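Local coordinates for protein putative NADPH:quinone oxidoreductase (Ralstonia eutropha, PDB 3IUP) that probably uses NADPH to reduce quinones, as a putative quinone oxidoreductase of the medium-chain dehydrogenase/reductase superfamily, at residues A[11-14]-A[18-21]; A[123-126]-A[130-133]; A[163-168]-A[320-325]; A[256-261]-A[298-303]; A[348-353]-A[373-378]. All coordinates share one frame; numbering follows the deposited sequence. Where two conformers were deposited one is given.

Contact 1: A[11-14]-A[18-21]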
# COMPACT_ATOMS: atom_id res chain seq x y z
N ARG A 11 10.68 -31.22 -5.10
CA ARG A 11 9.66 -31.51 -6.10
C ARG A 11 8.27 -31.54 -5.47
O ARG A 11 7.98 -32.36 -4.61
CB ARG A 11 9.98 -32.86 -6.75
CG ARG A 11 9.30 -33.05 -8.07
CD ARG A 11 9.93 -34.12 -8.94
NE ARG A 11 8.98 -34.32 -10.01
CZ ARG A 11 8.17 -35.37 -10.09
NH1 ARG A 11 8.29 -36.40 -9.25
NH2 ARG A 11 7.28 -35.40 -11.06
N ILE A 12 7.42 -30.61 -5.89
CA ILE A 12 5.98 -30.70 -5.51
C ILE A 12 5.23 -31.29 -6.68
O ILE A 12 5.21 -30.72 -7.79
CB ILE A 12 5.37 -29.37 -5.05
CG1 ILE A 12 6.10 -28.90 -3.80
CG2 ILE A 12 3.81 -29.55 -4.82
CD1 ILE A 12 5.70 -27.62 -3.33
N LYS A 13 4.59 -32.42 -6.43
CA LYS A 13 3.95 -33.20 -7.46
C LYS A 13 2.45 -32.89 -7.51
O LYS A 13 1.85 -32.39 -6.55
CB LYS A 13 4.18 -34.67 -7.19
CG LYS A 13 5.61 -34.98 -6.95
CD LYS A 13 5.85 -36.38 -6.53
CE LYS A 13 7.28 -36.54 -6.06
NZ LYS A 13 7.57 -37.96 -5.76
N SER A 14 1.86 -33.20 -8.66
CA SER A 14 0.46 -32.96 -8.86
C SER A 14 -0.35 -33.81 -7.89
O SER A 14 -1.47 -33.45 -7.58
CB SER A 14 0.08 -33.24 -10.33
OG SER A 14 0.50 -32.10 -11.08
N LEU A 18 5.11 -33.25 -1.58
CA LEU A 18 6.46 -32.70 -1.65
C LEU A 18 7.45 -33.84 -1.46
O LEU A 18 7.31 -34.61 -0.54
CB LEU A 18 6.66 -31.65 -0.54
CG LEU A 18 8.11 -31.18 -0.34
CD1 LEU A 18 8.61 -30.37 -1.54
CD2 LEU A 18 8.34 -30.39 0.94
N GLU A 19 8.41 -34.00 -2.37
CA GLU A 19 9.58 -34.85 -2.20
C GLU A 19 10.88 -34.01 -2.27
O GLU A 19 11.15 -33.30 -3.26
CB GLU A 19 9.64 -35.98 -3.23
CG GLU A 19 10.86 -36.89 -3.06
CD GLU A 19 11.02 -37.99 -4.12
OE1 GLU A 19 10.13 -38.17 -4.98
OE2 GLU A 19 12.04 -38.70 -4.11
N LEU A 20 11.70 -34.16 -1.23
CA LEU A 20 13.01 -33.55 -1.11
C LEU A 20 14.01 -34.64 -1.23
O LEU A 20 13.89 -35.69 -0.57
CB LEU A 20 13.20 -32.87 0.26
CG LEU A 20 12.26 -31.72 0.53
CD1 LEU A 20 12.46 -31.14 1.95
CD2 LEU A 20 12.48 -30.63 -0.49
N SER A 21 15.05 -34.42 -2.03
CA SER A 21 16.06 -35.44 -2.28
C SER A 21 17.38 -34.81 -2.69
O SER A 21 17.42 -33.62 -2.97
CB SER A 21 15.58 -36.42 -3.39
OG SER A 21 15.45 -35.75 -4.62
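The carboxylate of E19 is met at OE1 by NZ of K13, at 2.7 Å and nearly head-on to the C-O bond. The second flat group is the guanidinium of R11. In one of the two R11 conformers, CG of K13 lies over one guanidinium face, near the rim. CG of K13 lies beside its own backbone N (chi1 -50°), and the rest of the chain runs out straight. CE packs on CB of E19 at 3.7 Å just before the ammonium group arrives.

These side chains stand at the end of a beta hairpin made by strands 4-12 and 17-26. R11 and E19 form an antiparallel hydrogen-bonded pair. R11 N gives to E19 O and E19 N gives to R11 O, each at 2.8 Å. I12 and L18 are the next, non-hydrogen-bonded pair. Their side chains point to the other face of the sheet, where I12 CG1 touches L18 CD1 at 3.7 Å. The hairpin end thus has two unlike faces: one apolar and buried, the other charged, with a lysine that pairs with two acidic residues, E17 and E19, which probably favour its protonated form.

Contact 2: A[123-126]-A[130-133]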
# COMPACT_ATOMS: atom_id res chain seq x y z
N GLY A 123 23.46 -17.26 -7.80
CA GLY A 123 23.15 -17.94 -9.06
C GLY A 123 21.90 -18.77 -9.00
O GLY A 123 21.43 -19.24 -10.03
N GLY A 124 21.36 -19.00 -7.80
CA GLY A 124 20.36 -20.05 -7.66
C GLY A 124 21.04 -21.42 -7.71
O GLY A 124 22.21 -21.57 -8.15
N ALA A 125 20.30 -22.44 -7.27
CA ALA A 125 20.80 -23.82 -7.26
C ALA A 125 22.13 -23.93 -6.50
O ALA A 125 23.01 -24.74 -6.83
CB ALA A 125 20.95 -24.39 -8.70
N MSE A 126 22.26 -23.17 -5.42
CA MSE A 126 23.54 -23.17 -4.68
C MSE A 126 23.66 -24.29 -3.66
O MSE A 126 24.76 -24.51 -3.14
CB MSE A 126 23.85 -21.82 -4.04
CG MSE A 126 23.72 -20.63 -4.96
SE MSE A 126 25.08 -20.72 -6.40
CE MSE A 126 26.54 -20.42 -5.40
N TYR A 130 28.72 -28.56 -6.87
CA TYR A 130 29.41 -27.75 -7.93
C TYR A 130 28.40 -26.99 -8.68
O TYR A 130 27.32 -27.53 -8.95
CB TYR A 130 30.15 -28.68 -8.92
CG TYR A 130 31.30 -29.35 -8.27
CD1 TYR A 130 32.53 -28.71 -8.20
CD2 TYR A 130 31.15 -30.60 -7.69
CE1 TYR A 130 33.59 -29.31 -7.55
CE2 TYR A 130 32.20 -31.21 -7.02
CZ TYR A 130 33.41 -30.56 -6.96
OH TYR A 130 34.48 -31.14 -6.30
N ARG A 131 28.73 -25.73 -9.03
CA ARG A 131 27.86 -24.92 -9.89
C ARG A 131 28.67 -24.29 -11.00
O ARG A 131 29.75 -23.75 -10.73
CB ARG A 131 27.09 -23.86 -9.08
CG ARG A 131 25.84 -24.44 -8.43
CD ARG A 131 24.69 -24.57 -9.42
NE ARG A 131 24.05 -23.27 -9.62
CZ ARG A 131 23.98 -22.60 -10.76
NH1 ARG A 131 24.48 -23.10 -11.90
NH2 ARG A 131 23.37 -21.42 -10.78
N CYS A 132 28.15 -24.40 -12.21
CA CYS A 132 28.72 -23.82 -13.41
C CYS A 132 27.95 -22.57 -13.71
O CYS A 132 26.74 -22.62 -14.00
CB CYS A 132 28.61 -24.77 -14.57
SG CYS A 132 29.40 -24.13 -16.05
N ILE A 133 28.60 -21.43 -13.52
CA ILE A 133 27.90 -20.18 -13.67
C ILE A 133 28.72 -19.17 -14.42
O ILE A 133 29.92 -19.29 -14.46
CB ILE A 133 27.45 -19.61 -12.33
CG1 ILE A 133 28.56 -18.95 -11.58
CG2 ILE A 133 26.81 -20.69 -11.44
CD1 ILE A 133 27.98 -17.86 -10.71
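R131 and the loop 123-126 are joined mainly by hydrogen bonds from one guanidinium to backbone carbonyls. G124 O is held side-on by two nitrogens of R131. NE reaches it at 2.9 Å and NH2 also at 2.9 Å, with N-H...O angles of 146° and 143°. G124 O lies close to the guanidinium plane. The carbonyl itself is turned, so that NH2 stands above its plane. A weak third bond runs from R131 NH2 to G123 O, at 3.0 Å and strongly bent (121°). Two successive carbonyls lie near the guanidinium plane; the double bond to G124 O should limit its rotation.

Close packing completes the fit. The arginine is folded rather than extended. CG lies beside the backbone N, and further bends follow at chi2 and chi3. This brings CD to within 3.1 Å of A125 O, a short carbon-oxygen approach. The methyl CB of A125 lies 3.4 Å from R131 NE. CG2 of I133, from the same strand, sits over one guanidinium face near its rim.

M126 is buried against I39 of strand 34-43, on which R131 also packs. The backbones of R131 and I133 pair with I37 and V35 of that strand. R131 holds the loop between strands 118-121 and 130-134 by its backbone carbonyls, within the GroES-like domain of the alcohol dehydrogenase family.

Contact 3: A[163-168]-A[320-325]. With ACT (acetate ion), chain H; ACT (acetate ion), chain I.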
# COMPACT_ATOMS: atom_id res chain seq x y z
N MSE A 163 17.30 -0.89 1.65
CA MSE A 163 16.35 -0.15 2.52
C MSE A 163 16.78 1.30 2.66
O MSE A 163 15.97 2.19 2.55
CB MSE A 163 16.27 -0.82 3.90
CG MSE A 163 15.68 -2.12 3.79
SE MSE A 163 15.69 -2.92 5.61
CE MSE A 163 14.76 -4.41 5.13
N VAL A 164 18.06 1.52 2.94
CA VAL A 164 18.59 2.87 3.04
C VAL A 164 18.52 3.61 1.69
O VAL A 164 18.08 4.78 1.62
CB VAL A 164 19.99 2.88 3.61
CG1 VAL A 164 20.56 4.31 3.58
CG2 VAL A 164 19.95 2.30 5.04
N GLU A 165 18.84 2.90 0.63
CA GLU A 165 18.71 3.46 -0.73
C GLU A 165 17.26 3.88 -1.07
O GLU A 165 17.04 4.98 -1.56
CB GLU A 165 19.25 2.48 -1.76
CG GLU A 165 19.44 3.12 -3.16
CD GLU A 165 20.83 3.77 -3.31
OE1 GLU A 165 21.58 3.87 -2.33
OE2 GLU A 165 21.15 4.18 -4.44
N THR A 166 16.30 3.01 -0.82
CA THR A 166 14.91 3.29 -0.99
C THR A 166 14.43 4.46 -0.14
O THR A 166 13.73 5.28 -0.65
CB THR A 166 14.03 2.05 -0.65
OG1 THR A 166 14.39 0.94 -1.49
CG2 THR A 166 12.57 2.32 -0.88
N MSE A 167 14.80 4.49 1.13
CA MSE A 167 14.53 5.63 2.00
C MSE A 167 14.90 6.96 1.32
O MSE A 167 14.08 7.91 1.21
CB MSE A 167 15.34 5.46 3.28
CG MSE A 167 15.19 6.54 4.30
SE MSE A 167 16.56 6.41 5.70
CE MSE A 167 17.98 7.25 4.72
N ARG A 168 16.14 7.03 0.87
CA ARG A 168 16.64 8.21 0.18
C ARG A 168 15.94 8.50 -1.14
O ARG A 168 15.58 9.64 -1.40
CB ARG A 168 18.12 8.07 -0.06
CG ARG A 168 18.94 8.22 1.22
CD ARG A 168 20.33 7.77 1.05
NE ARG A 168 21.09 8.12 2.24
CZ ARG A 168 22.21 7.52 2.62
NH1 ARG A 168 22.74 6.54 1.90
NH2 ARG A 168 22.80 7.91 3.74
N ARG A 320 23.18 -1.12 -12.76
CA ARG A 320 24.29 -2.01 -12.50
C ARG A 320 25.41 -1.27 -11.86
O ARG A 320 26.13 -1.82 -11.02
CB ARG A 320 24.79 -2.59 -13.84
CG ARG A 320 23.72 -3.28 -14.68
CD ARG A 320 23.62 -4.76 -14.38
NE ARG A 320 24.87 -5.45 -14.70
CZ ARG A 320 25.30 -5.75 -15.93
NH1 ARG A 320 24.58 -5.43 -17.00
NH2 ARG A 320 26.46 -6.37 -16.09
N GLU A 321 25.61 -0.02 -12.27
CA GLU A 321 26.69 0.78 -11.71
C GLU A 321 26.46 1.00 -10.20
O GLU A 321 27.39 0.86 -9.39
CB GLU A 321 26.80 2.13 -12.45
CG GLU A 321 27.89 3.14 -11.93
N ARG A 322 25.26 1.41 -9.85
CA ARG A 322 24.95 1.72 -8.45
C ARG A 322 24.90 0.40 -7.64
O ARG A 322 25.44 0.33 -6.54
CB ARG A 322 23.67 2.57 -8.33
CG ARG A 322 23.29 2.96 -6.92
CD ARG A 322 24.37 3.78 -6.26
NE ARG A 322 23.94 4.17 -4.93
CZ ARG A 322 24.74 4.66 -4.00
NH1 ARG A 322 26.02 4.92 -4.25
NH2 ARG A 322 24.24 4.93 -2.82
N ALA A 323 24.30 -0.63 -8.22
CA ALA A 323 24.37 -2.00 -7.67
C ALA A 323 25.80 -2.44 -7.42
O ALA A 323 26.10 -2.93 -6.35
CB ALA A 323 23.61 -2.99 -8.54
N ASN A 324 26.72 -2.18 -8.37
CA ASN A 324 28.12 -2.52 -8.17
C ASN A 324 28.74 -1.74 -7.01
O ASN A 324 29.53 -2.30 -6.24
CB ASN A 324 28.94 -2.30 -9.45
CG ASN A 324 28.74 -3.40 -10.46
OD1 ASN A 324 28.56 -4.57 -10.12
ND2 ASN A 324 28.79 -3.03 -11.74
N ALA A 325 28.38 -0.46 -6.86
CA ALA A 325 28.87 0.34 -5.74
C ALA A 325 28.40 -0.22 -4.39
O ALA A 325 29.14 -0.17 -3.40
CB ALA A 325 28.44 1.82 -5.87
C ACT H . 23.04 3.57 0.43
O ACT H . 24.28 3.80 0.69
OXT ACT H . 22.20 4.54 0.36
CH3 ACT H . 22.56 2.18 0.16
C ACT I . 26.14 6.57 3.22
O ACT I . 25.11 5.92 3.57
OXT ACT I . 26.11 7.80 3.48
CH3 ACT I . 27.32 5.91 2.56
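E165 OE2 accepts from R322 NE at 2.8 Å in a nearly straight bond (168°). Its partner oxygen, OE1, accepts from R322 NH2 at 2.9 Å. Together these make a bidentate, side-on salt bridge, one nitrogen to each oxygen. OE1 uses its syn lone pair. OE2 is also met on the syn side, but somewhat out of the carboxylate plane. The two flat groups are twisted by 31°, and both oxygens stay close to the plane of the guanidinium.

The two side chains come from opposite directions to close a 10.1 Å gap between E165 CA and R322 CA. Both have CG anti to the backbone N, and both bend at chi2, E165 at 88°. That bend brings both carboxylate oxygens to the NE-NH2 edge of the arginine.

The acetate of chain H lies beside the bridge and a second acetate at R168; both probably come from the crystallisation liquor. R168 NH1 comes close to OXT of the chain H acetate (2.6 Å), a weak, bent bond. NH1 and NH2 of R168 both bond to O of the second acetate. CG1 of V164 lies over one face of the R168 guanidinium, near its rim. E165 and the acetates probably offset the charges of R322 and R168.

The bridge fastens helix 320-332 to helix 155-169, which leads into strand 175-177 of the six-stranded parallel sheet of the Rossmann-type cofactor domain.

Contact 4: A[256-261]-A[298-303]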
# COMPACT_ATOMS: atom_id res chain seq x y z
N GLN A 256 0.14 -0.41 12.89
CA GLN A 256 0.64 0.22 14.10
C GLN A 256 1.70 1.26 13.79
O GLN A 256 1.65 2.35 14.35
CB GLN A 256 1.15 -0.81 15.05
CG GLN A 256 -0.00 -1.55 15.70
CD GLN A 256 0.44 -2.76 16.49
OE1 GLN A 256 1.46 -3.36 16.21
NE2 GLN A 256 -0.40 -3.19 17.42
N ILE A 257 2.66 0.92 12.93
CA ILE A 257 3.72 1.84 12.55
C ILE A 257 3.13 3.10 11.89
O ILE A 257 3.49 4.24 12.24
CB ILE A 257 4.74 1.21 11.63
CG1 ILE A 257 5.49 0.09 12.35
CG2 ILE A 257 5.72 2.30 11.09
CD1 ILE A 257 6.25 -0.86 11.47
N LEU A 258 2.22 2.90 10.93
CA LEU A 258 1.58 4.04 10.27
C LEU A 258 0.87 4.91 11.30
O LEU A 258 0.94 6.16 11.24
CB LEU A 258 0.63 3.57 9.18
CG LEU A 258 1.32 2.98 7.95
CD1 LEU A 258 0.31 2.26 7.04
CD2 LEU A 258 2.10 4.12 7.20
N THR A 259 0.12 4.30 12.20
CA THR A 259 -0.61 5.04 13.21
C THR A 259 0.35 5.90 14.05
O THR A 259 0.10 7.10 14.31
CB THR A 259 -1.46 4.06 14.09
OG1 THR A 259 -2.35 3.32 13.25
CG2 THR A 259 -2.25 4.77 15.19
N CYS A 260 1.45 5.30 14.50
CA CYS A 260 2.41 6.03 15.34
C CYS A 260 3.14 7.09 14.55
O CYS A 260 3.42 8.17 15.07
CB CYS A 260 3.40 5.08 16.01
SG CYS A 260 2.61 3.99 17.18
N MSE A 261 3.40 6.83 13.26
CA MSE A 261 4.05 7.84 12.43
C MSE A 261 3.13 9.08 12.32
O MSE A 261 3.58 10.23 12.36
CB MSE A 261 4.32 7.31 11.02
CG MSE A 261 5.49 6.46 10.91
SE MSE A 261 5.67 5.75 9.09
CE MSE A 261 7.38 4.90 9.37
N ARG A 298 -7.53 2.48 9.87
CA ARG A 298 -6.91 3.51 9.06
C ARG A 298 -6.96 4.85 9.78
O ARG A 298 -7.57 5.78 9.27
CB ARG A 298 -7.67 3.59 7.74
CG ARG A 298 -7.41 2.36 6.88
CD ARG A 298 -8.41 2.25 5.69
NE ARG A 298 -9.78 2.41 6.14
CZ ARG A 298 -10.45 1.52 6.86
NH1 ARG A 298 -9.89 0.38 7.22
NH2 ARG A 298 -11.67 1.78 7.29
N ASN A 299 -6.30 4.98 10.91
CA ASN A 299 -6.39 6.19 11.70
C ASN A 299 -5.14 7.03 11.50
O ASN A 299 -4.59 7.58 12.47
CB ASN A 299 -6.61 5.81 13.18
CG ASN A 299 -5.73 4.66 13.62
OD1 ASN A 299 -4.81 4.26 12.89
ND2 ASN A 299 -6.01 4.09 14.79
N PHE A 300 -4.67 7.13 10.26
CA PHE A 300 -3.44 7.80 9.96
C PHE A 300 -3.54 8.69 8.72
O PHE A 300 -2.55 9.05 8.12
CB PHE A 300 -2.30 6.77 9.89
CG PHE A 300 -2.64 5.49 9.13
CD1 PHE A 300 -2.79 5.49 7.75
CD2 PHE A 300 -2.81 4.28 9.80
CE1 PHE A 300 -3.10 4.29 7.08
CE2 PHE A 300 -3.11 3.12 9.13
CZ PHE A 300 -3.25 3.12 7.78
N GLY A 301 -4.75 9.10 8.38
CA GLY A 301 -4.94 10.03 7.28
C GLY A 301 -4.82 9.35 5.93
O GLY A 301 -4.91 8.13 5.84
N MSE A 302 -4.61 10.15 4.90
CA MSE A 302 -4.66 9.70 3.52
C MSE A 302 -3.29 9.58 2.88
O MSE A 302 -3.16 9.00 1.81
CB MSE A 302 -5.55 10.66 2.74
CG MSE A 302 -6.94 10.80 3.35
SE MSE A 302 -7.85 9.11 3.15
CE MSE A 302 -7.97 9.19 1.24
N ALA A 303 -2.24 10.14 3.52
CA ALA A 303 -0.91 10.20 2.91
C ALA A 303 -0.05 9.03 3.36
O ALA A 303 0.85 9.13 4.22
CB ALA A 303 -0.19 11.56 3.16
O HOH W 1 -2.37 8.24 14.33
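Helix 253-266 and the loop before strand 304-308 come closest at T259 and F300, whose CA atoms are 5.1 Å apart. Both elements belong to the Rossmann-type domain, where the helix packs on the parallel sheet and the loop leads into strand 304-308, outermost of the sheet within this chain.

F300 carries the contact. Its CG sits between the backbone N and the carbonyl carbon (chi1 43°), which lays the ring against the helix. CB of L258 stands over one face, 3.7 Å from the ring centroid and 17° off the normal, a CH-pi contact. CD1 of L258 continues along the ring to CZ at 3.7 Å. The opposite face is covered near its rim by CA of R298. T259 OG1 lies at the ring edge, 3.6 Å from F300 CD2, and is itself hydrogen-bonded to G255 O one helical turn back. W304 meets the F300 ring edge-to-face.

R298 NH1 bonds S292 O of the second subunit, so the loop borders the dimer contact.

One water ties the two backbones, donating to T259 O at 2.7 Å and to N299 O at 3.0 Å.

Contact 5: A[348-353]-A[373-378]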
# COMPACT_ATOMS: atom_id res chain seq x y z
N LEU A 348 25.02 -31.38 3.11
CA LEU A 348 23.85 -31.48 2.23
C LEU A 348 22.81 -32.51 2.71
O LEU A 348 21.62 -32.22 2.81
CB LEU A 348 24.34 -31.79 0.81
CG LEU A 348 23.50 -31.26 -0.31
CD1 LEU A 348 23.34 -29.76 -0.30
CD2 LEU A 348 24.13 -31.73 -1.64
N ALA A 349 23.27 -33.69 3.10
CA ALA A 349 22.38 -34.73 3.64
C ALA A 349 21.65 -34.27 4.91
O ALA A 349 20.46 -34.59 5.12
CB ALA A 349 23.15 -35.98 3.90
N GLU A 350 22.34 -33.48 5.74
CA GLU A 350 21.73 -32.99 6.98
C GLU A 350 20.62 -31.94 6.79
O GLU A 350 19.80 -31.75 7.68
CB GLU A 350 22.85 -32.44 7.89
CG GLU A 350 23.71 -33.50 8.50
CD GLU A 350 24.90 -32.93 9.31
OE1 GLU A 350 25.44 -31.84 9.01
OE2 GLU A 350 25.31 -33.61 10.29
N VAL A 351 20.56 -31.27 5.63
CA VAL A 351 19.47 -30.41 5.29
C VAL A 351 18.15 -31.20 5.34
O VAL A 351 17.11 -30.63 5.66
CB VAL A 351 19.69 -29.75 3.89
CG1 VAL A 351 18.53 -28.86 3.44
CG2 VAL A 351 21.05 -29.01 3.85
N LEU A 352 18.23 -32.46 5.01
CA LEU A 352 17.03 -33.29 4.93
C LEU A 352 16.82 -34.13 6.18
O LEU A 352 15.97 -35.01 6.17
CB LEU A 352 17.04 -34.13 3.65
CG LEU A 352 17.09 -33.29 2.36
CD1 LEU A 352 16.94 -34.21 1.12
CD2 LEU A 352 16.07 -32.15 2.31
N ASP A 353 17.54 -33.87 7.25
CA ASP A 353 17.28 -34.51 8.54
C ASP A 353 16.14 -33.78 9.23
O ASP A 353 16.22 -32.58 9.44
CB ASP A 353 18.54 -34.43 9.37
CG ASP A 353 18.42 -35.13 10.73
OD1 ASP A 353 17.39 -35.00 11.41
OD2 ASP A 353 19.41 -35.81 11.07
N PRO A 373 27.88 -27.75 1.06
CA PRO A 373 27.48 -28.89 0.21
C PRO A 373 28.50 -29.96 0.08
O PRO A 373 28.16 -31.11 -0.24
CB PRO A 373 27.26 -28.23 -1.17
CG PRO A 373 26.81 -26.86 -0.80
CD PRO A 373 27.68 -26.48 0.36
N ASN A 374 29.76 -29.60 0.26
CA ASN A 374 30.81 -30.57 0.16
C ASN A 374 31.27 -31.19 1.49
O ASN A 374 32.18 -32.05 1.50
CB ASN A 374 31.97 -29.96 -0.62
CG ASN A 374 31.69 -29.92 -2.10
OD1 ASN A 374 31.84 -30.93 -2.77
ND2 ASN A 374 31.24 -28.75 -2.62
N LYS A 375 30.65 -30.80 2.59
CA LYS A 375 30.99 -31.36 3.90
C LYS A 375 30.81 -32.88 3.88
O LYS A 375 29.77 -33.40 3.46
CB LYS A 375 30.09 -30.76 4.97
CG LYS A 375 30.39 -31.19 6.38
CD LYS A 375 29.80 -30.23 7.38
CE LYS A 375 30.18 -30.59 8.82
NZ LYS A 375 29.00 -31.08 9.62
N GLY A 376 31.83 -33.60 4.32
CA GLY A 376 31.72 -35.07 4.42
C GLY A 376 31.89 -35.80 3.10
O GLY A 376 31.89 -37.04 3.06
N LEU A 377 32.06 -35.05 2.01
CA LEU A 377 32.08 -35.61 0.66
C LEU A 377 33.46 -35.44 0.01
O LEU A 377 34.24 -34.56 0.38
CB LEU A 377 31.00 -34.95 -0.19
CG LEU A 377 29.55 -35.17 0.26
CD1 LEU A 377 28.60 -34.51 -0.74
CD2 LEU A 377 29.20 -36.65 0.45
N ALA A 378 33.75 -36.34 -0.93
CA ALA A 378 35.01 -36.36 -1.68
C ALA A 378 34.96 -35.38 -2.86
O ALA A 378 35.97 -34.72 -3.15
CB ALA A 378 35.30 -37.77 -2.17
O HOH W 2 27.52 -32.52 1.94
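L348 and P373 meet where strand 344-347 gives way to a short, weakly bonded helical turn and strand 369-372 to the C-terminal tail. The L348 side chain points at the proline with an unusual first torsion (chi1 -149°), well off the staggered value. Its CD1 packs loosely on P373 CB at 4.3 Å, and its CB lies 4.0 Å from P373 O. The same leucine also touches I371 and Y127, and the proline rests on I39.

E350 and K375 also approach each other. CG of E350 lies beside the backbone N (chi1 -72°), and the chain beyond it is extended. K375 has CG anti to its N and runs straight until a bend at chi4 (-111°) turns NZ toward the glutamate. NZ stays 3.7 Å from E350 OE1, a long salt bridge. The main partner of that oxygen is S347 N, at the end of strand 344-347.

The two strands are parallel neighbours in the mixed sheet that includes strands of the GroES-like domain. The tail leaves that sheet through a type II turn from N374 to L377, with G376 at positive phi.

A water lies between the backbones. It accepts from L348 N at 3.0 Å and donates to P373 O at 2.7 Å and K375 O at 2.9 Å. N374 turns the other way, where its ND2 bonds I39 O and Q129 O.

How the contacts relate
Contact 1 closes the first hairpin, a short loop near the N terminus. Contact 2 follows in series and closes another, between strands 118-121 and 130-134. Contact 3 then spans about 150 residues of the cofactor domain, joining helices 155-169 and 320-332. Contact 4 falls wholly within that span and ties helix 253-266 to the loop before strand 304-308. No two contacts cross. Contact 5 closes a last loop of about 20 residues, at the ends of strands 344-347 and 369-372, back in the first domain. There it touches contact 1, L20 CB packing on L352 CD2 at 3.6 Å, and contact 2, M126 O against P373 CG. Contacts 1, 2 and 5 thus form one group.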